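Local coordinates for protein sialidase B (Streptococcus pneumoniae TIGR4, PDB 4XJA) that catalyses the hydrolysis of alpha-2,3-, alpha-2,6- and alpha-2,8-linked terminal sialic acid from oligosaccharides, glycoproteins and glycolipids, at residues F206-L211 against Y613-I618; Y451-Q456 against A502-V507. The protein carries 1 engineered substitution. All blocks are in the same frame, centred on the assembly; numbering follows the deposited sequence.

Interaction 1 and interaction 2 each join the innermost strands of adjacent blades in the six-bladed sialidase propeller, the first closing the ring between the first and last blades, the second joining the third and fourth blades. Their centres lie 12 Å apart. Both border the pocket of the difluorinated sialic acid analogue SFJ: 206-211 and 613-618 bring Arg207 and Tyr615, while 502-507 brings Glu503, whose carboxylate probably hydrogen-bonds to the Tyr615 hydroxyl. Farther along the strands, Leu211 O and Gln456 NE2, 2.8 Å apart, form a second probable hydrogen bond between the two contacts, and Ile208 CG2 packs on Pro454 CB at 3.4 Å.

Interaction 1: F206-L211 against Y613-I618; sequences FRIPTL and YAYSAI. With SFJ ((2R,3R,4R,5R,6R)-5-acetamido-2,3-difluoro-4-hydroxy-6-[(1R,2R)-1,2,3-trihydroxypropyl]tetrahydro-2H-pyran-2-carboxylic acid), chain F.
Tyr615, just ahead of strand 616-620, turns one side of its ring to Arg207 and Ile208 of strand 205-213, where the first and last blades of the sialidase beta-propeller meet. The two inner strands run nearly parallel, 4° between their short axes and 5.4 Å at closest approach, yet no direct hydrogen bond crosses.

From the backbone, Tyr615 CB rests against Pro209 CD at 4.2 Å. With CG anti to the carbonyl carbon (chi1 -81°), the ring turns toward the ligand. One face receives Arg207 in a cation-pi contact: CZ lies 4.7 Å from the centroid of the Tyr615 ring, over the face, and NH2 hangs toward the rim near CD1. The guanidinium and ring planes are 89° apart, so Arg207 presents its edge to the pi face rather than stacking flat. CD2 and CE2 meet Ile208 CD1, which approaches CD2 to 3.4 Å. The hydroxyl, in very close, probably hydrogen-bonded, contact with Glu503, places Tyr615 OH 3.3 Å from C2 of SFJ, the anomeric carbon, consistent with the nucleophile role assigned by similarity.

Arg207 uses NH1 and NH2 together on one carboxylate oxygen, with NH2 to SFJ O1B at 3.0 Å, while NE forms a salt bridge with Glu631. Gripped on both sides, the guanidinium has its rotation fixed; Arg519 and Arg581 also bond to SFJ, completing the arginine triad of sialidases.

Beyond the pocket the contact turns apolar, Leu211 CG lying 3.9 Å from Ala617 CB. A water lies between the strands, placed to donate to Ser616 O and, at 2.8 Å, to Pro209 O.

Interaction 2: Y451-Q456 against A502-V507; sequences YLCPGQ and AEAQMV. With OPX ((1s,3R,4S)-1-[(cyclohexylamino)methyl]-3,4-dihydroxycyclopentanesulfonic acid), chain B; SFJ ((2R,3R,4R,5R,6R)-5-acetamido-2,3-difluoro-4-hydroxy-6-[(1R,2R)-1,2,3-trihydroxypropyl]tetrahydro-2H-pyran-2-carboxylic acid), chain F.
Cys453 and Gln505 supply the side-chain hydrogen bonds between 451-456 and 502-507, the inner edges of two successive blades of the beta-propeller. The touching parts run almost parallel, but the bonds across pass through side chains and not from backbone to backbone.

Hydrogen bonds come first. Cys453 SG accepts from Ala504 N at 3.3 Å, with an N-H...S angle of 150°. Gln505 bends at chi2 (-69°), which swings its amide across to the other strand. There OE1 takes the Gln456 N-H at 2.8 Å; the bond is nearly straight, 175°, and falls on a lone pair in the carbonyl plane. The other end of the amide is fixed too: Gln505 NE2 donates to Ala504 O at 2.8 Å and, weakly, to Gln456 O. Bonds at both ends hold this buried amide against flipping and let it stand in for a backbone rung between the blades. A water adds a bridge, accepting from Met506 N at 2.8 Å and placed to donate to Gln456 O.

The apolar contacts are fewer. Cys453 SG touches Ala504 CB at 3.9 Å, and Pro454 CD meets Glu503 CG at 4.1 Å, the two side chains crossing at about a right angle.

Ligands flank both ends. Glu503, a predicted active-site residue, reaches toward SFJ and, besides its contact with Tyr615 of interaction 1, is salt-bridged to Arg519. At the far end, Gln456, whose NE2 has its partner in interaction 1, accepts the OAC hydroxyl of OPX through OE1 at 2.9 Å.

Interaction 1: F206-L211 against Y613-I618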
ATOM      1  N   PHE A 206      -2.568   2.471  -3.617  1.00 13.42           N
ATOM      2  CA  PHE A 206      -1.439   2.874  -2.783  1.00 14.65           C
ATOM      3  C   PHE A 206      -0.794   1.648  -2.160  1.00 12.46           C
ATOM      4  O   PHE A 206      -1.483   0.687  -1.819  1.00 14.02           O
ATOM      5  CB  PHE A 206      -1.916   3.841  -1.684  1.00 13.62           C
ATOM      6  CG  PHE A 206      -2.532   5.111  -2.223  1.00 14.01           C
ATOM      7  CD1 PHE A 206      -1.732   6.200  -2.569  1.00 12.82           C
ATOM      8  CD2 PHE A 206      -3.904   5.214  -2.384  1.00 13.24           C
ATOM      9  CE1 PHE A 206      -2.296   7.370  -3.086  1.00 14.11           C
ATOM     10  CE2 PHE A 206      -4.481   6.383  -2.888  1.00 14.89           C
ATOM     11  CZ  PHE A 206      -3.676   7.457  -3.245  1.00 13.62           C
ATOM     12  N   ARG A 207       0.528   1.681  -2.017  1.00 13.60           N
ATOM     13  CA  ARG A 207       1.244   0.649  -1.284  1.00 17.02           C
ATOM     14  C   ARG A 207       2.473   1.267  -0.641  1.00 16.33           C
ATOM     15  O   ARG A 207       2.857   2.381  -0.975  1.00 14.59           O
ATOM     16  CB  ARG A 207       1.685  -0.486  -2.218  1.00 14.80           C
ATOM     17  CG  ARG A 207       0.618  -1.550  -2.555  1.00 14.63           C
ATOM     18  CD  ARG A 207       1.301  -2.899  -2.885  1.00 18.60           C
ATOM     19  NE  ARG A 207       2.136  -3.352  -1.775  1.00 16.87           N
ATOM     20  CZ  ARG A 207       2.985  -4.378  -1.827  1.00 20.19           C
ATOM     21  NH1 ARG A 207       3.125  -5.093  -2.946  1.00 19.25           N
ATOM     22  NH2 ARG A 207       3.692  -4.697  -0.747  1.00 16.54           N
ATOM     23  N   ILE A 208       3.097   0.516   0.259  1.00 14.04           N
ATOM     24  CA  ILE A 208       4.386   0.894   0.849  1.00 11.80           C
ATOM     25  C   ILE A 208       4.309   2.170   1.703  1.00 12.05           C
ATOM     26  O   ILE A 208       4.989   3.154   1.423  1.00 12.07           O
ATOM     27  CB  ILE A 208       5.500   1.030  -0.221  1.00 13.50           C
ATOM     28  CG1 ILE A 208       5.340  -0.010  -1.352  1.00 14.81           C
ATOM     29  CG2 ILE A 208       6.866   0.882   0.416  1.00 12.75           C
ATOM     30  CD1 ILE A 208       5.434  -1.473  -0.908  1.00 15.53           C
ATOM     31  N   PRO A 209       3.491   2.148   2.764  1.00 15.30           N
ATOM     32  CA  PRO A 209       3.370   3.316   3.648  1.00 13.27           C
ATOM     33  C   PRO A 209       4.596   3.520   4.523  1.00 13.85           C
ATOM     34  O   PRO A 209       5.268   2.541   4.889  1.00 14.52           O
ATOM     35  CB  PRO A 209       2.188   2.947   4.547  1.00 13.59           C
ATOM     36  CG  PRO A 209       2.232   1.451   4.627  1.00 14.32           C
ATOM     37  CD  PRO A 209       2.679   1.007   3.237  1.00 14.45           C
ATOM     38  N   THR A 210       4.884   4.786   4.841  1.00 11.23           N
ATOM     39  CA  THR A 210       5.881   5.149   5.844  1.00 11.92           C
ATOM     40  C   THR A 210       5.276   6.178   6.818  1.00 13.98           C
ATOM     41  O   THR A 210       4.311   6.869   6.481  1.00 13.97           O
ATOM     42  CB  THR A 210       7.125   5.783   5.215  1.00 15.53           C
ATOM     43  OG1 THR A 210       6.854   7.160   4.923  1.00 17.03           O
ATOM     44  CG2 THR A 210       7.542   5.051   3.932  1.00 13.09           C
ATOM     45  N   LEU A 211       5.852   6.271   8.016  1.00 12.29           N
ATOM     46  CA  LEU A 211       5.492   7.285   9.009  1.00 13.81           C
ATOM     47  C   LEU A 211       6.762   7.706   9.714  1.00 15.45           C
ATOM     48  O   LEU A 211       7.629   6.877   9.951  1.00 14.56           O
ATOM     49  CB  LEU A 211       4.546   6.710  10.070  1.00 13.07           C
ATOM     50  CG  LEU A 211       3.097   6.423   9.706  1.00 12.05           C
ATOM     51  CD1 LEU A 211       2.428   5.659  10.856  1.00 14.61           C
ATOM     52  CD2 LEU A 211       2.352   7.743   9.433  1.00 15.20           C
ATOM     53  N   TYR A 613      -2.913  -8.291   6.350  1.00 14.91           N
ATOM     54  CA  TYR A 613      -1.999  -7.304   6.915  1.00 15.63           C
ATOM     55  C   TYR A 613      -0.658  -7.506   6.239  1.00 16.10           C
ATOM     56  O   TYR A 613      -0.070  -8.592   6.334  1.00 14.81           O
ATOM     57  CB  TYR A 613      -1.860  -7.516   8.425  1.00 13.88           C
ATOM     58  CG  TYR A 613      -1.142  -6.401   9.173  1.00 15.78           C
ATOM     59  CD1 TYR A 613       0.245  -6.411   9.337  1.00 15.36           C
ATOM     60  CD2 TYR A 613      -1.857  -5.361   9.752  1.00 16.33           C
ATOM     61  CE1 TYR A 613       0.898  -5.388  10.055  1.00 15.68           C
ATOM     62  CE2 TYR A 613      -1.217  -4.342  10.448  1.00 14.25           C
ATOM     63  CZ  TYR A 613       0.147  -4.359  10.602  1.00 15.82           C
ATOM     64  OH  TYR A 613       0.748  -3.334  11.317  1.00 16.09           O
ATOM     65  N   ALA A 614      -0.171  -6.490   5.530  1.00 14.81           N
ATOM     66  CA  ALA A 614       1.094  -6.649   4.814  1.00 13.27           C
ATOM     67  C   ALA A 614       2.142  -5.625   5.227  1.00 12.60           C
ATOM     68  O   ALA A 614       2.595  -5.627   6.375  1.00 13.35           O
ATOM     69  CB  ALA A 614       0.877  -6.653   3.299  1.00 14.35           C
ATOM     70  N   TYR A 615       2.550  -4.763   4.303  1.00 14.63           N
ATOM     71  CA  TYR A 615       3.554  -3.757   4.638  1.00 15.17           C
ATOM     72  C   TYR A 615       2.951  -2.772   5.630  1.00 16.64           C
ATOM     73  O   TYR A 615       1.748  -2.502   5.597  1.00 12.47           O
ATOM     74  CB  TYR A 615       4.017  -3.009   3.396  1.00 13.18           C
ATOM     75  CG  TYR A 615       5.070  -3.720   2.564  1.00 17.51           C
ATOM     76  CD1 TYR A 615       4.939  -5.066   2.217  1.00 17.57           C
ATOM     77  CD2 TYR A 615       6.169  -3.028   2.074  1.00 15.04           C
ATOM     78  CE1 TYR A 615       5.907  -5.708   1.417  1.00 16.22           C
ATOM     79  CE2 TYR A 615       7.124  -3.653   1.279  1.00 16.98           C
ATOM     80  CZ  TYR A 615       6.988  -4.981   0.950  1.00 19.35           C
ATOM     81  OH  TYR A 615       7.955  -5.571   0.155  1.00 15.17           O
ATOM     82  N   SER A 616       3.785  -2.224   6.510  1.00 14.00           N
ATOM     83  CA  SER A 616       3.279  -1.370   7.576  1.00 14.36           C
ATOM     84  C   SER A 616       4.295  -0.317   7.968  1.00 13.66           C
ATOM     85  O   SER A 616       5.488  -0.445   7.684  1.00 14.07           O
ATOM     86  CB  SER A 616       2.934  -2.214   8.798  1.00 15.64           C
ATOM     87  OG  SER A 616       4.091  -2.859   9.313  1.00 16.06           O
ATOM     88  N   ALA A 617       3.800   0.716   8.640  1.00 12.44           N
ATOM     89  CA  ALA A 617       4.609   1.804   9.153  1.00 13.36           C
ATOM     90  C   ALA A 617       4.139   2.062  10.567  1.00 14.44           C
ATOM     91  O   ALA A 617       2.944   2.118  10.820  1.00 14.06           O
ATOM     92  CB  ALA A 617       4.381   3.047   8.314  1.00 11.02           C
ATOM     93  N   ILE A 618       5.066   2.241  11.495  1.00 14.58           N
ATOM     94  CA  ILE A 618       4.670   2.616  12.838  1.00 15.76           C
ATOM     95  C   ILE A 618       5.521   3.755  13.333  1.00 14.20           C
ATOM     96  O   ILE A 618       6.703   3.872  12.984  1.00 14.62           O
ATOM     97  CB  ILE A 618       4.770   1.458  13.833  1.00 13.68           C
ATOM     98  CG1 ILE A 618       6.154   0.829  13.788  1.00 15.74           C
ATOM     99  CG2 ILE A 618       3.682   0.393  13.554  1.00 18.63           C
ATOM    100  CD1 ILE A 618       6.294  -0.287  14.788  1.00 20.31           C
TER
HETATM  101  C11 SFJ F 705      11.914  -2.417  -5.767  1.00 19.07           C
HETATM  102  C9  SFJ F 705      10.638  -8.570  -5.362  0.78 38.41           C
HETATM  103  C10 SFJ F 705      10.722  -3.368  -5.650  0.56 22.64           C
HETATM  104  C1  SFJ F 705       6.574  -7.206  -1.984  0.93 19.17           C
HETATM  105  C7  SFJ F 705       9.301  -6.588  -5.266  0.35 28.38           C
HETATM  106  C4  SFJ F 705       8.028  -3.695  -3.114  1.00 18.51           C
HETATM  107  C3  SFJ F 705       6.817  -4.677  -2.852  0.80 19.57           C
HETATM  108  C5  SFJ F 705       8.944  -4.281  -4.213  1.00 18.64           C
HETATM  109  C6  SFJ F 705       9.346  -5.724  -3.936  0.90 21.64           C
HETATM  110  C2  SFJ F 705       7.290  -6.268  -3.005  0.31 21.18           C
HETATM  111  N5  SFJ F 705      10.128  -3.468  -4.441  0.96 19.18           N
HETATM  112  O10 SFJ F 705      10.331  -3.951  -6.630  0.93 23.64           O
HETATM  113  O9  SFJ F 705      11.011  -8.158  -6.639  0.40 41.93           O
HETATM  114  O1A SFJ F 705       7.221  -8.149  -1.512  1.00 19.09           O
HETATM  115  O8  SFJ F 705       8.828  -8.663  -3.954  0.64 38.88           O
HETATM  116  O7  SFJ F 705       8.355  -6.221  -6.280  0.32 29.96           O
HETATM  117  O4  SFJ F 705       7.665  -2.413  -3.390  0.95 18.53           O
HETATM  118  O6  SFJ F 705       8.656  -6.308  -2.879  0.84 22.42           O
HETATM  119  FAI SFJ F 705       6.047  -4.421  -3.540  0.66 21.14           F
HETATM  120  FAJ SFJ F 705       6.950  -6.870  -4.050  0.55 26.85           F
HETATM  121  O1B SFJ F 705       5.381  -6.938  -1.834  0.96 20.09           O
HETATM  122  C8  SFJ F 705       9.250  -8.147  -5.173  0.88 32.89           C
HETATM  123  O   HOH W   1       7.117   1.510   6.707  1.00 14.28           O

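Interaction 2: Y451-Q456 against A502-V507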
ATOM      1  N   TYR A 451      18.648  -1.805  -3.295  1.00 18.11           N
ATOM      2  CA  TYR A 451      17.239  -1.498  -3.157  1.00 17.74           C
ATOM      3  C   TYR A 451      16.978  -0.868  -1.803  1.00 19.05           C
ATOM      4  O   TYR A 451      17.349  -1.429  -0.775  1.00 17.44           O
ATOM      5  CB  TYR A 451      16.421  -2.775  -3.340  1.00 19.40           C
ATOM      6  CG  TYR A 451      16.420  -3.231  -4.779  1.00 21.15           C
ATOM      7  CD1 TYR A 451      15.646  -2.570  -5.725  1.00 22.46           C
ATOM      8  CD2 TYR A 451      17.204  -4.302  -5.196  1.00 23.57           C
ATOM      9  CE1 TYR A 451      15.636  -2.969  -7.045  1.00 25.89           C
ATOM     10  CE2 TYR A 451      17.203  -4.712  -6.526  1.00 25.71           C
ATOM     11  CZ  TYR A 451      16.414  -4.038  -7.441  1.00 25.99           C
ATOM     12  OH  TYR A 451      16.382  -4.415  -8.769  1.00 29.62           O
ATOM     13  N   LEU A 452      16.362   0.312  -1.810  1.00 17.49           N
ATOM     14  CA  LEU A 452      16.062   1.012  -0.571  1.00 19.28           C
ATOM     15  C   LEU A 452      15.059   0.232   0.261  1.00 17.19           C
ATOM     16  O   LEU A 452      14.073  -0.306  -0.260  1.00 18.06           O
ATOM     17  CB  LEU A 452      15.500   2.405  -0.867  1.00 16.86           C
ATOM     18  CG  LEU A 452      15.351   3.310   0.357  1.00 16.39           C
ATOM     19  CD1 LEU A 452      16.713   3.778   0.861  1.00 11.36           C
ATOM     20  CD2 LEU A 452      14.458   4.492   0.010  1.00 15.84           C
ATOM     21  N   CYS A 453      15.312   0.170   1.563  1.00 14.93           N
ATOM     22  CA  CYS A 453      14.374  -0.460   2.488  1.00 15.05           C
ATOM     23  C   CYS A 453      13.329   0.564   2.851  1.00 17.19           C
ATOM     24  O   CYS A 453      13.653   1.609   3.397  1.00 17.19           O
ATOM     25  CB  CYS A 453      15.085  -0.909   3.760  1.00 14.08           C
ATOM     26  SG  CYS A 453      16.401  -2.102   3.475  1.00 17.26           S
ATOM     27  N   PRO A 454      12.063   0.274   2.533  1.00 17.84           N
ATOM     28  CA  PRO A 454      11.039   1.283   2.798  1.00 14.46           C
ATOM     29  C   PRO A 454      10.795   1.481   4.290  1.00 13.40           C
ATOM     30  O   PRO A 454      10.955   0.553   5.092  1.00 12.50           O
ATOM     31  CB  PRO A 454       9.787   0.705   2.133  1.00 17.85           C
ATOM     32  CG  PRO A 454      10.068  -0.775   1.936  1.00 16.57           C
ATOM     33  CD  PRO A 454      11.556  -0.861   1.742  1.00 10.93           C
ATOM     34  N   GLY A 455      10.417   2.703   4.648  1.00 16.10           N
ATOM     35  CA  GLY A 455      10.083   3.023   6.023  1.00 15.37           C
ATOM     36  C   GLY A 455      10.802   4.263   6.503  1.00 16.41           C
ATOM     37  O   GLY A 455      10.618   5.353   5.961  1.00 14.66           O
ATOM     38  N   GLN A 456      11.609   4.096   7.543  1.00 14.36           N
ATOM     39  CA  GLN A 456      12.337   5.202   8.123  1.00 15.35           C
ATOM     40  C   GLN A 456      13.821   5.002   7.908  1.00 15.99           C
ATOM     41  O   GLN A 456      14.311   3.867   7.899  1.00 15.94           O
ATOM     42  CB  GLN A 456      12.061   5.260   9.623  1.00 13.57           C
ATOM     43  CG  GLN A 456      10.601   5.166  10.009  1.00 14.16           C
ATOM     44  CD  GLN A 456      10.400   5.300  11.509  1.00 17.80           C
ATOM     45  OE1 GLN A 456      11.329   5.083  12.295  1.00 15.89           O
ATOM     46  NE2 GLN A 456       9.184   5.666  11.918  1.00 15.90           N
ATOM     47  N   ALA A 502      15.513  -8.326   1.354  1.00 16.59           N
ATOM     48  CA  ALA A 502      15.920  -8.185   2.750  1.00 17.18           C
ATOM     49  C   ALA A 502      15.593  -6.800   3.276  1.00 21.10           C
ATOM     50  O   ALA A 502      16.493  -6.051   3.684  1.00 19.70           O
ATOM     51  CB  ALA A 502      17.410  -8.481   2.912  1.00 17.43           C
ATOM     52  N   GLU A 503      14.303  -6.470   3.267  1.00 17.27           N
ATOM     53  CA  GLU A 503      13.834  -5.173   3.747  1.00 16.29           C
ATOM     54  C   GLU A 503      14.114  -5.068   5.241  1.00 17.57           C
ATOM     55  O   GLU A 503      13.695  -5.923   6.030  1.00 15.67           O
ATOM     56  CB  GLU A 503      12.341  -4.987   3.427  1.00 16.00           C
ATOM     57  CG  GLU A 503      12.045  -4.905   1.907  1.00 16.53           C
ATOM     58  CD  GLU A 503      10.605  -5.235   1.555  1.00 20.68           C
ATOM     59  OE1 GLU A 503      10.115  -4.799   0.475  1.00 16.54           O
ATOM     60  OE2 GLU A 503       9.953  -5.941   2.353  1.00 18.40           O
ATOM     61  N   ALA A 504      14.827  -4.007   5.617  1.00 14.55           N
ATOM     62  CA  ALA A 504      15.395  -3.878   6.954  1.00 14.53           C
ATOM     63  C   ALA A 504      14.993  -2.548   7.574  1.00 16.98           C
ATOM     64  O   ALA A 504      14.967  -1.521   6.882  1.00 15.31           O
ATOM     65  CB  ALA A 504      16.912  -3.982   6.893  1.00 12.52           C
ATOM     66  N   GLN A 505      14.693  -2.565   8.873  1.00 13.87           N
ATOM     67  CA  GLN A 505      14.436  -1.333   9.618  1.00 13.98           C
ATOM     68  C   GLN A 505      15.239  -1.333  10.908  1.00 17.59           C
ATOM     69  O   GLN A 505      15.433  -2.386  11.520  1.00 16.26           O
ATOM     70  CB  GLN A 505      12.940  -1.182   9.908  1.00 13.45           C
ATOM     71  CG  GLN A 505      12.131  -0.814   8.670  1.00 15.59           C
ATOM     72  CD  GLN A 505      12.418   0.592   8.196  1.00 14.95           C
ATOM     73  OE1 GLN A 505      11.743   1.545   8.607  1.00 17.98           O
ATOM     74  NE2 GLN A 505      13.428   0.738   7.331  1.00 14.32           N
ATOM     75  N   MET A 506      15.686  -0.151  11.323  1.00 13.80           N
ATOM     76  CA  MET A 506      16.617  -0.028  12.436  1.00 15.47           C
ATOM     77  C   MET A 506      16.025   0.698  13.653  1.00 18.85           C
ATOM     78  O   MET A 506      15.128   1.538  13.522  1.00 14.45           O
ATOM     79  CB  MET A 506      17.853   0.745  11.967  1.00 16.90           C
ATOM     80  CG  MET A 506      18.515   0.191  10.693  1.00 16.12           C
ATOM     81  SD  MET A 506      19.655   1.390   9.994  1.00 16.99           S
ATOM     82  CE  MET A 506      18.499   2.428   9.103  1.00 19.21           C
ATOM     83  N   VAL A 507      16.538   0.361  14.835  1.00 15.15           N
ATOM     84  CA  VAL A 507      16.260   1.126  16.054  1.00 15.75           C
ATOM     85  C   VAL A 507      17.579   1.367  16.758  1.00 19.82           C
ATOM     86  O   VAL A 507      18.488   0.533  16.678  1.00 17.67           O
ATOM     87  CB  VAL A 507      15.277   0.404  17.002  1.00 17.77           C
ATOM     88  CG1 VAL A 507      13.952   0.158  16.295  1.00 13.17           C
ATOM     89  CG2 VAL A 507      15.870  -0.923  17.517  1.00 19.22           C
TER
HETATM   90  CAF OPX B 701       7.992  11.181  21.132  1.00 14.71           C
HETATM   91  CAG OPX B 701       9.325  11.801  21.373  1.00 21.64           C
HETATM   92  CAH OPX B 701       7.734  11.059  19.654  1.00 20.76           C
HETATM   93  CAI OPX B 701      10.443  11.176  20.580  1.00 23.59           C
HETATM   94  CAJ OPX B 701       8.822  10.288  18.983  1.00 17.31           C
HETATM   95  CAK OPX B 701      11.095  10.256  16.974  1.00 18.46           C
HETATM   96  CAL OPX B 701      11.674   7.879  16.292  1.00 16.49           C
HETATM   97  CAM OPX B 701      11.912   9.670  14.735  1.00 15.01           C
HETATM   98  CAO OPX B 701      11.655   7.364  14.879  1.00 16.00           C
HETATM   99  CAP OPX B 701      11.215   8.472  14.105  1.00 16.61           C
HETATM  100  CAQ OPX B 701      10.120  10.993  19.116  1.00 21.56           C
HETATM  101  CAR OPX B 701      12.026   9.338  16.177  1.00 20.81           C
HETATM  102  NAN OPX B 701      11.163  10.173  18.464  1.00 21.76           N
HETATM  103  OAA OPX B 701      13.893   9.205  18.068  1.00 22.98           O
HETATM  104  OAB OPX B 701      14.642   8.604  15.814  1.00 19.58           O
HETATM  105  OAC OPX B 701      10.713   6.368  14.824  1.00 17.34           O
HETATM  106  OAD OPX B 701       9.869   8.656  14.342  1.00 12.16           O
HETATM  107  OAE OPX B 701      14.194  10.942  16.390  1.00 22.94           O
HETATM  108  SAS OPX B 701      13.772   9.532  16.628  1.00 22.43           S
HETATM  109  C11 SFJ F 705      11.914  -2.417  -5.767  1.00 19.07           C
HETATM  110  C9  SFJ F 705      10.638  -8.570  -5.362  0.78 38.41           C
HETATM  111  C10 SFJ F 705      10.722  -3.368  -5.650  0.56 22.64           C
HETATM  112  C1  SFJ F 705       6.574  -7.206  -1.984  0.93 19.17           C
HETATM  113  C7  SFJ F 705       9.301  -6.588  -5.266  0.35 28.38           C
HETATM  114  C4  SFJ F 705       8.028  -3.695  -3.114  1.00 18.51           C
HETATM  115  C3  SFJ F 705       6.817  -4.677  -2.852  0.80 19.57           C
HETATM  116  C5  SFJ F 705       8.944  -4.281  -4.213  1.00 18.64           C
HETATM  117  C6  SFJ F 705       9.346  -5.724  -3.936  0.90 21.64           C
HETATM  118  C2  SFJ F 705       7.290  -6.268  -3.005  0.31 21.18           C
HETATM  119  N5  SFJ F 705      10.128  -3.468  -4.441  0.96 19.18           N
HETATM  120  O10 SFJ F 705      10.331  -3.951  -6.630  0.93 23.64           O
HETATM  121  O9  SFJ F 705      11.011  -8.158  -6.639  0.40 41.93           O
HETATM  122  O1A SFJ F 705       7.221  -8.149  -1.512  1.00 19.09           O
HETATM  123  O8  SFJ F 705       8.828  -8.663  -3.954  0.64 38.88           O
HETATM  124  O7  SFJ F 705       8.355  -6.221  -6.280  0.32 29.96           O
HETATM  125  O4  SFJ F 705       7.665  -2.413  -3.390  0.95 18.53           O
HETATM  126  O6  SFJ F 705       8.656  -6.308  -2.879  0.84 22.42           O
HETATM  127  FAI SFJ F 705       6.047  -4.421  -3.540  0.66 21.14           F
HETATM  128  FAJ SFJ F 705       6.950  -6.870  -4.050  0.55 26.85           F
HETATM  129  O1B SFJ F 705       5.381  -6.938  -1.834  0.96 20.09           O
HETATM  130  C8  SFJ F 705       9.250  -8.147  -5.173  0.88 32.89           C
HETATM  131  O   HOH W   2      14.859   2.338  10.312  1.00 16.74           O